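PDB 6XCQ: EreC, which probably hydrolyses the macrolactone ring of erythromycin and related antibiotics, consistent with a part in macrolide resistance. Local coordinates for residues R34-L39 and F47-I52; L40-L45 and F75-A80; E390-T395 and V425-A430. The protein carries 1 engineered substitution. One frame throughout, in Å; residues are numbered along the deposited sequence. Where two conformers were deposited one is given.

Interaction 1 (R34-L39 and F47-I52); sequences RTTRTL and FNEFEI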
loop_
_atom_site.group_PDB
_atom_site.type_symbol
_atom_site.label_atom_id
_atom_site.label_comp_id
_atom_site.label_asym_id
_atom_site.label_seq_id
_atom_site.Cartn_x
_atom_site.Cartn_y
_atom_site.Cartn_z
ATOM N N ARG A 34 6.632 10.470 -23.562
ATOM C CA ARG A 34 7.942 9.926 -23.893
ATOM C C ARG A 34 7.839 8.413 -24.026
ATOM O O ARG A 34 7.273 7.752 -23.155
ATOM C CB ARG A 34 8.973 10.305 -22.824
ATOM C CG ARG A 34 10.365 9.736 -23.059
ATOM C CD ARG A 34 11.016 10.349 -24.293
ATOM N NE ARG A 34 12.472 10.363 -24.172
ATOM C CZ ARG A 34 13.270 9.386 -24.596
ATOM N NH1 ARG A 34 12.757 8.312 -25.182
ATOM N NH2 ARG A 34 14.584 9.488 -24.434
ATOM N N THR A 35 8.377 7.869 -25.113
ATOM C CA THR A 35 8.495 6.423 -25.243
ATOM C C THR A 35 9.693 5.961 -24.425
ATOM O O THR A 35 10.779 6.540 -24.522
ATOM C CB THR A 35 8.675 6.025 -26.712
ATOM O OG1 THR A 35 7.481 6.315 -27.442
ATOM C CG2 THR A 35 8.980 4.543 -26.846
ATOM N N THR A 36 9.503 4.952 -23.581
ATOM C CA THR A 36 10.612 4.447 -22.773
ATOM C C THR A 36 10.864 2.997 -23.150
ATOM O O THR A 36 10.039 2.120 -22.868
ATOM C CB THR A 36 10.359 4.595 -21.274
ATOM O OG1 THR A 36 11.329 3.813 -20.565
ATOM C CG2 THR A 36 8.952 4.160 -20.885
ATOM N N ARG A 37 12.006 2.751 -23.789
ATOM C CA ARG A 37 12.359 1.397 -24.194
ATOM C C ARG A 37 13.049 0.603 -23.089
ATOM O O ARG A 37 13.104 -0.627 -23.170
ATOM C CB ARG A 37 13.231 1.462 -25.452
ATOM C CG ARG A 37 12.588 2.405 -26.461
ATOM C CD ARG A 37 13.002 2.215 -27.883
ATOM N NE ARG A 37 12.453 3.321 -28.662
ATOM C CZ ARG A 37 11.248 3.318 -29.233
ATOM N NH1 ARG A 37 10.458 2.246 -29.152
ATOM N NH2 ARG A 37 10.842 4.383 -29.907
ATOM N N THR A 38 13.547 1.261 -22.050
ATOM C CA THR A 38 14.277 0.553 -21.009
ATOM C C THR A 38 13.463 0.364 -19.731
ATOM O O THR A 38 13.975 -0.230 -18.776
ATOM C CB THR A 38 15.601 1.274 -20.699
ATOM O OG1 THR A 38 15.360 2.529 -20.048
ATOM C CG2 THR A 38 16.387 1.519 -21.997
ATOM N N LEU A 39 12.197 0.805 -19.704
ATOM C CA LEU A 39 11.434 0.797 -18.452
ATOM C C LEU A 39 11.350 -0.599 -17.846
ATOM O O LEU A 39 11.424 -0.757 -16.621
ATOM C CB LEU A 39 10.029 1.346 -18.680
ATOM C CG LEU A 39 9.082 1.303 -17.469
ATOM C CD1 LEU A 39 9.454 2.363 -16.445
ATOM C CD2 LEU A 39 7.630 1.468 -17.899
ATOM N N PHE A 47 18.487 6.637 -18.226
ATOM C CA PHE A 47 17.854 7.659 -17.402
ATOM C C PHE A 47 17.347 8.840 -18.219
ATOM O O PHE A 47 16.524 9.608 -17.712
ATOM C CB PHE A 47 18.818 8.136 -16.302
ATOM C CG PHE A 47 18.969 7.155 -15.158
ATOM C CD1 PHE A 47 19.919 6.150 -15.206
ATOM C CD2 PHE A 47 18.151 7.230 -14.048
ATOM C CE1 PHE A 47 20.046 5.238 -14.165
ATOM C CE2 PHE A 47 18.281 6.325 -12.998
ATOM C CZ PHE A 47 19.225 5.331 -13.057
ATOM N N ASN A 48 17.783 8.999 -19.476
ATOM C CA ASN A 48 17.239 10.085 -20.288
ATOM C C ASN A 48 15.751 9.914 -20.516
ATOM O O ASN A 48 15.038 10.907 -20.698
ATOM C CB ASN A 48 17.945 10.174 -21.644
ATOM C CG ASN A 48 19.416 10.434 -21.502
ATOM O OD1 ASN A 48 19.820 11.537 -21.160
ATOM N ND2 ASN A 48 20.228 9.407 -21.732
ATOM N N GLU A 49 15.266 8.665 -20.528
ATOM C CA GLU A 49 13.854 8.422 -20.812
ATOM C C GLU A 49 12.939 8.909 -19.688
ATOM O O GLU A 49 11.740 9.078 -19.914
ATOM C CB GLU A 49 13.625 6.931 -21.079
ATOM C CG GLU A 49 14.481 6.382 -22.203
ATOM C CD GLU A 49 14.173 4.924 -22.542
ATOM O OE1 GLU A 49 13.899 4.113 -21.633
ATOM O OE2 GLU A 49 14.184 4.590 -23.738
ATOM N N PHE A 50 13.476 9.155 -18.495
ATOM C CA PHE A 50 12.672 9.600 -17.361
ATOM C C PHE A 50 12.845 11.084 -17.057
ATOM O O PHE A 50 12.292 11.574 -16.066
ATOM C CB PHE A 50 12.993 8.724 -16.142
ATOM C CG PHE A 50 12.889 7.255 -16.453
ATOM C CD1 PHE A 50 11.656 6.629 -16.472
ATOM C CD2 PHE A 50 14.011 6.526 -16.824
ATOM C CE1 PHE A 50 11.542 5.293 -16.819
ATOM C CE2 PHE A 50 13.909 5.186 -17.166
ATOM C CZ PHE A 50 12.668 4.568 -17.169
ATOM N N GLU A 51 13.562 11.823 -17.912
ATOM C CA GLU A 51 13.790 13.246 -17.652
ATOM C C GLU A 51 12.485 14.017 -17.610
ATOM O O GLU A 51 12.405 15.068 -16.967
ATOM C CB GLU A 51 14.716 13.850 -18.713
ATOM N N ILE A 52 11.454 13.507 -18.291
ATOM C CA ILE A 52 10.140 14.138 -18.290
ATOM C C ILE A 52 9.566 14.259 -16.881
ATOM O O ILE A 52 8.732 15.134 -16.623
ATOM C CB ILE A 52 9.218 13.336 -19.239
ATOM C CG1 ILE A 52 7.816 13.910 -19.322
ATOM C CG2 ILE A 52 9.138 11.887 -18.815
ATOM C CD1 ILE A 52 6.903 13.039 -20.173
HETATM O O HOH W 1 14.490 6.397 -25.760
#
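With CG turned anti to its own carbonyl carbon (chi1 -57°) and the chain extended beyond it, Glu49 carries its carboxylate across to the backbone of residues 36-38, where the strand gives way to a turn. Thr38 has OG1 between its backbone N and carbonyl carbon (chi1 69°), and this hydroxyl and that of Thr36 converge on the same oxygen. Three hydrogen bonds therefore grip Glu49 OE1: Thr38 OG1 donates at 2.7 Å, Thr36 OG1 at 2.8 Å and Thr38 N at 2.9 Å. The amide of Thr38 uses the syn lone pair of OE1, whereas the two hydroxyls reach it from well out of the carboxylate plane. Glu49 OE2 accepts from Arg37 N (2.9 Å), also out of plane, and from a water. With both oxygens held, the rotation of the carboxylate is fixed; so many donors would probably stabilise its negative charge.

The water, which donates to Glu49 OE2, accepts a hydrogen bond from Arg34 NH1 (2.6 Å) in one of the two modelled conformers of Arg34, and so bridges two opposite charges. Arg34 and Glu49 form no direct salt bridge. Instead, in that same conformer, the guanidinium lies with one face over CA and CG of Glu49, its plane nearly perpendicular to the carboxylate. Next to the polar cluster, Leu39 CD1 touches the edge of the Phe50 ring at CE1 (3.6 Å), close to the ring plane.

The contact closes a short connection, with the 3-10 turn folded back on the edge strand 33-36 of the central sheet. Phe50 and Ile52 rest on Leu394 of the adjoining strand 392-396, and Leu39 reaches Val425 and Val427 of strand 423-427 and Ala78 of helix 73-90.

Interaction 2 (L40-L45 and F75-A80); sequences LQPQKL and FSLARA
Leu40 and Pro42 lean on one side of helix 73-90, and a tight part of the contact is made by the proline ring and the Leu40 carbonyl. Pro42 CG sits 3.7 Å from Leu77 O and 3.9 Å from Ala80 CB, while Pro42 CD meets Leu77 CD2 at 3.8 Å. The ring thus wedges between residues 77 and 80, one helical turn apart, where the small side chain of Ala80 lets it come near the helix backbone. Leu77, its CG anti to the carbonyl carbon (chi1 -81°), brings both methyls up to the oxygen end of the Leu40 carbonyl, with CD1 3.6 Å from Leu40 O.

No hydrogen bond joins the two segments; carbon surfaces do the work. The arrangement is a loop packed on a helix at the flank of an alpha/beta fold: the chain leaving edge strand 33-36 crosses helix 73-90, which itself lies against the sheet through Phe75 and Ala78 on Phe343. The loop is tied to the same helix further on, since Arg84 donates to the carbonyl of Pro42.

The side chain of Leu40 packs more loosely, crossing that of Leu77 at about a right angle. Leu40 CD2 approaches Leu77 CB only to 4.0 Å and Ala78 CB to 4.4 Å. On either side of Pro42 in the chain, the exposed Gln41, Gln43 and Lys44 face solvent, although Gln43 OE1 accepts a hydrogen bond from Trp138 of helix 126-146.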
loop_
_atom_site.group_PDB
_atom_site.type_symbol
_atom_site.label_atom_id
_atom_site.label_comp_id
_atom_site.label_asym_id
_atom_site.label_seq_id
_atom_site.Cartn_x
_atom_site.Cartn_y
_atom_site.Cartn_z
ATOM N N LEU A 40 11.206 -1.629 -18.678
ATOM C CA LEU A 40 11.050 -2.977 -18.154
ATOM C C LEU A 40 12.381 -3.694 -17.989
ATOM O O LEU A 40 12.399 -4.909 -17.780
ATOM C CB LEU A 40 10.111 -3.783 -19.052
ATOM C CG LEU A 40 8.735 -3.131 -19.237
ATOM C CD1 LEU A 40 7.912 -3.900 -20.254
ATOM C CD2 LEU A 40 7.983 -2.984 -17.907
ATOM N N GLN A 41 13.493 -2.968 -18.056
ATOM C CA GLN A 41 14.824 -3.551 -17.912
ATOM C C GLN A 41 15.601 -2.751 -16.877
ATOM O O GLN A 41 16.478 -1.947 -17.222
ATOM C CB GLN A 41 15.531 -3.609 -19.270
ATOM C CG GLN A 41 14.664 -4.320 -20.313
ATOM C CD GLN A 41 15.394 -4.597 -21.602
ATOM O OE1 GLN A 41 16.597 -4.844 -21.597
ATOM N NE2 GLN A 41 14.668 -4.559 -22.721
ATOM N N PRO A 42 15.315 -2.967 -15.586
ATOM C CA PRO A 42 15.945 -2.148 -14.537
ATOM C C PRO A 42 17.465 -2.174 -14.547
ATOM O O PRO A 42 18.091 -1.201 -14.112
ATOM C CB PRO A 42 15.395 -2.763 -13.240
ATOM C CG PRO A 42 14.175 -3.519 -13.636
ATOM C CD PRO A 42 14.412 -3.989 -15.030
ATOM N N GLN A 43 18.073 -3.266 -15.006
ATOM C CA GLN A 43 19.523 -3.374 -15.062
ATOM C C GLN A 43 20.142 -2.583 -16.207
ATOM O O GLN A 43 21.331 -2.256 -16.133
ATOM C CB GLN A 43 19.927 -4.841 -15.180
ATOM C CG GLN A 43 20.096 -5.518 -13.838
ATOM C CD GLN A 43 18.843 -5.434 -12.978
ATOM O OE1 GLN A 43 18.815 -4.731 -11.960
ATOM N NE2 GLN A 43 17.806 -6.165 -13.374
ATOM N N LYS A 44 19.372 -2.269 -17.250
ATOM C CA LYS A 44 19.870 -1.533 -18.411
ATOM C C LYS A 44 19.134 -0.211 -18.584
ATOM O O LYS A 44 18.729 0.124 -19.696
ATOM C CB LYS A 44 19.710 -2.350 -19.700
ATOM C CG LYS A 44 20.262 -3.768 -19.675
ATOM C CD LYS A 44 21.434 -3.912 -20.640
ATOM N N LEU A 45 18.966 0.556 -17.511
ATOM C CA LEU A 45 18.102 1.728 -17.557
ATOM C C LEU A 45 18.771 2.891 -18.284
ATOM O O LEU A 45 19.936 3.203 -18.035
ATOM C CB LEU A 45 17.723 2.157 -16.141
ATOM C CG LEU A 45 16.389 2.891 -16.068
ATOM C CD1 LEU A 45 15.290 1.934 -16.459
ATOM C CD2 LEU A 45 16.149 3.432 -14.681
ATOM N N PHE A 75 4.412 -4.674 -13.930
ATOM C CA PHE A 75 4.350 -3.567 -12.991
ATOM C C PHE A 75 5.468 -3.661 -11.957
ATOM O O PHE A 75 6.006 -2.630 -11.554
ATOM C CB PHE A 75 2.964 -3.494 -12.337
ATOM C CG PHE A 75 1.872 -3.041 -13.288
ATOM C CD1 PHE A 75 2.163 -2.202 -14.348
ATOM C CD2 PHE A 75 0.566 -3.466 -13.124
ATOM C CE1 PHE A 75 1.166 -1.779 -15.219
ATOM C CE2 PHE A 75 -0.435 -3.058 -13.994
ATOM C CZ PHE A 75 -0.134 -2.207 -15.034
ATOM N N SER A 76 5.878 -4.876 -11.561
ATOM C CA SER A 76 7.040 -4.975 -10.678
ATOM C C SER A 76 8.304 -4.505 -11.383
ATOM O O SER A 76 9.120 -3.790 -10.788
ATOM C CB SER A 76 7.212 -6.402 -10.153
ATOM O OG SER A 76 6.141 -6.747 -9.300
ATOM N N LEU A 77 8.468 -4.873 -12.654
ATOM C CA LEU A 77 9.626 -4.412 -13.412
ATOM C C LEU A 77 9.675 -2.889 -13.482
ATOM O O LEU A 77 10.724 -2.281 -13.229
ATOM C CB LEU A 77 9.603 -5.011 -14.822
ATOM C CG LEU A 77 10.127 -6.440 -14.904
ATOM C CD1 LEU A 77 9.872 -7.033 -16.296
ATOM C CD2 LEU A 77 11.619 -6.493 -14.545
ATOM N N ALA A 78 8.552 -2.257 -13.846
ATOM C CA ALA A 78 8.531 -0.800 -13.955
ATOM C C ALA A 78 8.765 -0.144 -12.604
ATOM O O ALA A 78 9.400 0.911 -12.528
ATOM C CB ALA A 78 7.206 -0.313 -14.549
ATOM N N ARG A 79 8.247 -0.741 -11.527
ATOM C CA ARG A 79 8.489 -0.178 -10.199
ATOM C C ARG A 79 9.971 -0.201 -9.860
ATOM O O ARG A 79 10.510 0.783 -9.345
ATOM C CB ARG A 79 7.700 -0.939 -9.138
ATOM C CG ARG A 79 6.245 -0.568 -9.098
ATOM C CD ARG A 79 5.504 -1.391 -8.079
ATOM N NE ARG A 79 4.276 -0.713 -7.695
ATOM C CZ ARG A 79 3.398 -1.188 -6.824
ATOM N NH1 ARG A 79 3.607 -2.364 -6.244
ATOM N NH2 ARG A 79 2.309 -0.483 -6.539
ATOM N N ALA A 80 10.649 -1.316 -10.147
ATOM C CA ALA A 80 12.076 -1.391 -9.862
ATOM C C ALA A 80 12.841 -0.327 -10.635
ATOM O O ALA A 80 13.744 0.322 -10.089
ATOM C CB ALA A 80 12.608 -2.785 -10.189
#

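Interaction 3 (E390-T395 and V425-A430); sequences EDSCLT and VCVPSA
Cys393 O accepts a hydrogen bond from Cys426 N at 2.9 Å and, on its flank, a CA-H...O contact from Val425 CA. The reciprocal bond, Cys393 N to Cys426 O, has the same length, and in both the donor lies in the carbonyl plane. This is a hydrogen-bonded pair of an antiparallel beta ladder between strands 392-396 and 423-427, whose short segments run at 168° to each other in the mixed central sheet of the esterase. The next pair, Leu394 with Val425, is non-hydrogen-bonded.

The side chains of the two cysteines share one face of the sheet, yet they are not joined to each other: Cys393 SG is bonded to Cys387 SG, a disulfide that fastens the strand to helix 379-387. Ile383 of that helix covers both Cys393 and Cys426. On the face of Leu394 and Val425, Leu394 CD1 meets Val425 CG2 at 3.5 Å in one of the two modelled conformers of the leucine.

Towards the end of the ladder the strands give way to loops, and Pro428 fits against the turn before strand 392-396. Here Ser392 OG, placed anti to its carbonyl carbon (chi1 -53°), lies 3.4 Å from Pro428 CD.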
loop_
_atom_site.group_PDB
_atom_site.type_symbol
_atom_site.label_atom_id
_atom_site.label_comp_id
_atom_site.label_asym_id
_atom_site.label_seq_id
_atom_site.Cartn_x
_atom_site.Cartn_y
_atom_site.Cartn_z
ATOM N N GLU A 390 4.254 0.156 -29.337
ATOM C CA GLU A 390 5.452 -0.661 -29.514
ATOM C C GLU A 390 6.112 -0.991 -28.177
ATOM O O GLU A 390 6.200 -2.164 -27.786
ATOM C CB GLU A 390 6.418 0.066 -30.446
ATOM C CG GLU A 390 7.783 -0.535 -30.546
ATOM C CD GLU A 390 8.277 -0.487 -31.957
ATOM O OE1 GLU A 390 8.249 -1.540 -32.617
ATOM O OE2 GLU A 390 8.650 0.608 -32.417
ATOM N N ASP A 391 6.597 0.026 -27.465
ATOM C CA ASP A 391 7.211 -0.188 -26.152
ATOM C C ASP A 391 6.374 0.503 -25.069
ATOM O O ASP A 391 5.194 0.781 -25.299
ATOM C CB ASP A 391 8.659 0.326 -26.147
ATOM C CG ASP A 391 9.621 -0.597 -26.898
ATOM O OD1 ASP A 391 9.547 -1.832 -26.726
ATOM O OD2 ASP A 391 10.470 -0.077 -27.650
ATOM N N SER A 392 6.960 0.802 -23.900
ATOM C CA SER A 392 6.218 1.487 -22.851
ATOM C C SER A 392 6.236 2.997 -23.040
ATOM O O SER A 392 7.008 3.549 -23.820
ATOM C CB SER A 392 6.775 1.172 -21.462
ATOM O OG SER A 392 6.851 -0.214 -21.251
ATOM N N CYS A 393 5.427 3.675 -22.234
ATOM C CA CYS A 393 5.200 5.095 -22.427
ATOM C C CYS A 393 5.076 5.791 -21.076
ATOM O O CYS A 393 4.510 5.243 -20.131
ATOM C CB CYS A 393 3.938 5.315 -23.267
ATOM S SG CYS A 393 3.574 7.054 -23.596
ATOM N N LEU A 394 5.576 7.021 -21.006
ATOM C CA LEU A 394 5.470 7.857 -19.816
ATOM C C LEU A 394 4.907 9.212 -20.221
ATOM O O LEU A 394 5.446 9.852 -21.129
ATOM C CB LEU A 394 6.847 8.016 -19.167
ATOM C CG LEU A 394 7.055 8.848 -17.914
ATOM C CD1 LEU A 394 6.137 8.376 -16.806
ATOM C CD2 LEU A 394 8.505 8.701 -17.505
ATOM N N THR A 395 3.831 9.649 -19.555
ATOM C CA THR A 395 3.127 10.869 -19.917
ATOM C C THR A 395 2.752 11.654 -18.669
ATOM O O THR A 395 2.395 11.071 -17.641
ATOM C CB THR A 395 1.863 10.580 -20.757
ATOM O OG1 THR A 395 1.341 11.809 -21.274
ATOM C CG2 THR A 395 0.770 9.917 -19.939
ATOM N N VAL A 425 2.366 5.850 -16.303
ATOM C CA VAL A 425 3.275 4.862 -16.877
ATOM C C VAL A 425 2.418 3.773 -17.499
ATOM O O VAL A 425 1.532 3.223 -16.835
ATOM C CB VAL A 425 4.207 4.295 -15.789
ATOM C CG1 VAL A 425 5.021 3.125 -16.276
ATOM C CG2 VAL A 425 5.104 5.391 -15.238
ATOM N N CYS A 426 2.678 3.443 -18.761
ATOM C CA CYS A 426 1.855 2.455 -19.445
ATOM C C CYS A 426 2.752 1.425 -20.122
ATOM O O CYS A 426 3.608 1.788 -20.934
ATOM C CB CYS A 426 0.932 3.141 -20.456
ATOM S SG CYS A 426 -0.194 1.984 -21.289
ATOM N N VAL A 427 2.582 0.154 -19.761
ATOM C CA VAL A 427 3.412 -0.936 -20.276
ATOM C C VAL A 427 2.616 -1.707 -21.331
ATOM O O VAL A 427 1.392 -1.536 -21.427
ATOM C CB VAL A 427 3.892 -1.848 -19.132
ATOM C CG1 VAL A 427 4.695 -1.029 -18.096
ATOM C CG2 VAL A 427 2.697 -2.556 -18.470
ATOM N N PRO A 428 3.255 -2.538 -22.160
ATOM C CA PRO A 428 2.520 -3.138 -23.286
ATOM C C PRO A 428 1.558 -4.245 -22.889
ATOM O O PRO A 428 0.607 -4.513 -23.635
ATOM C CB PRO A 428 3.644 -3.679 -24.190
ATOM C CG PRO A 428 4.846 -2.861 -23.846
ATOM C CD PRO A 428 4.715 -2.639 -22.350
ATOM N N SER A 429 1.775 -4.904 -21.756
ATOM C CA SER A 429 1.008 -6.091 -21.404
ATOM C C SER A 429 1.059 -6.234 -19.893
ATOM O O SER A 429 1.904 -5.624 -19.232
ATOM C CB SER A 429 1.577 -7.341 -22.092
ATOM O OG SER A 429 2.952 -7.482 -21.758
ATOM N N ALA A 430 0.149 -7.053 -19.342
ATOM C CA ALA A 430 0.064 -7.215 -17.878
ATOM C C ALA A 430 -0.141 -8.695 -17.541
ATOM O O ALA A 430 -1.254 -9.143 -17.268
ATOM C CB ALA A 430 -1.054 -6.346 -17.282
#

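The three contacts cluster on one side of the chain's centre, with their centres 11 to 12 Å apart. Interactions 1 and 3 share the sheet, whose strands 33-36, 392-396 and 423-427 are consecutive from its edge; Arg34 O probably bonds to Leu394 N, and Arg37 pairs with Asp391. Interaction 2 adds helix 73-90, which meets interaction 3 through Phe75 on Val427, while its loop meets interaction 1 through Leu45, packed against Thr38 and Phe50. Along the chain the segments of interactions 1 and 2 alternate, and interaction 3 comes later. Strands from near both ends of the chain are thus brought together with an early helix at the sheet's edge.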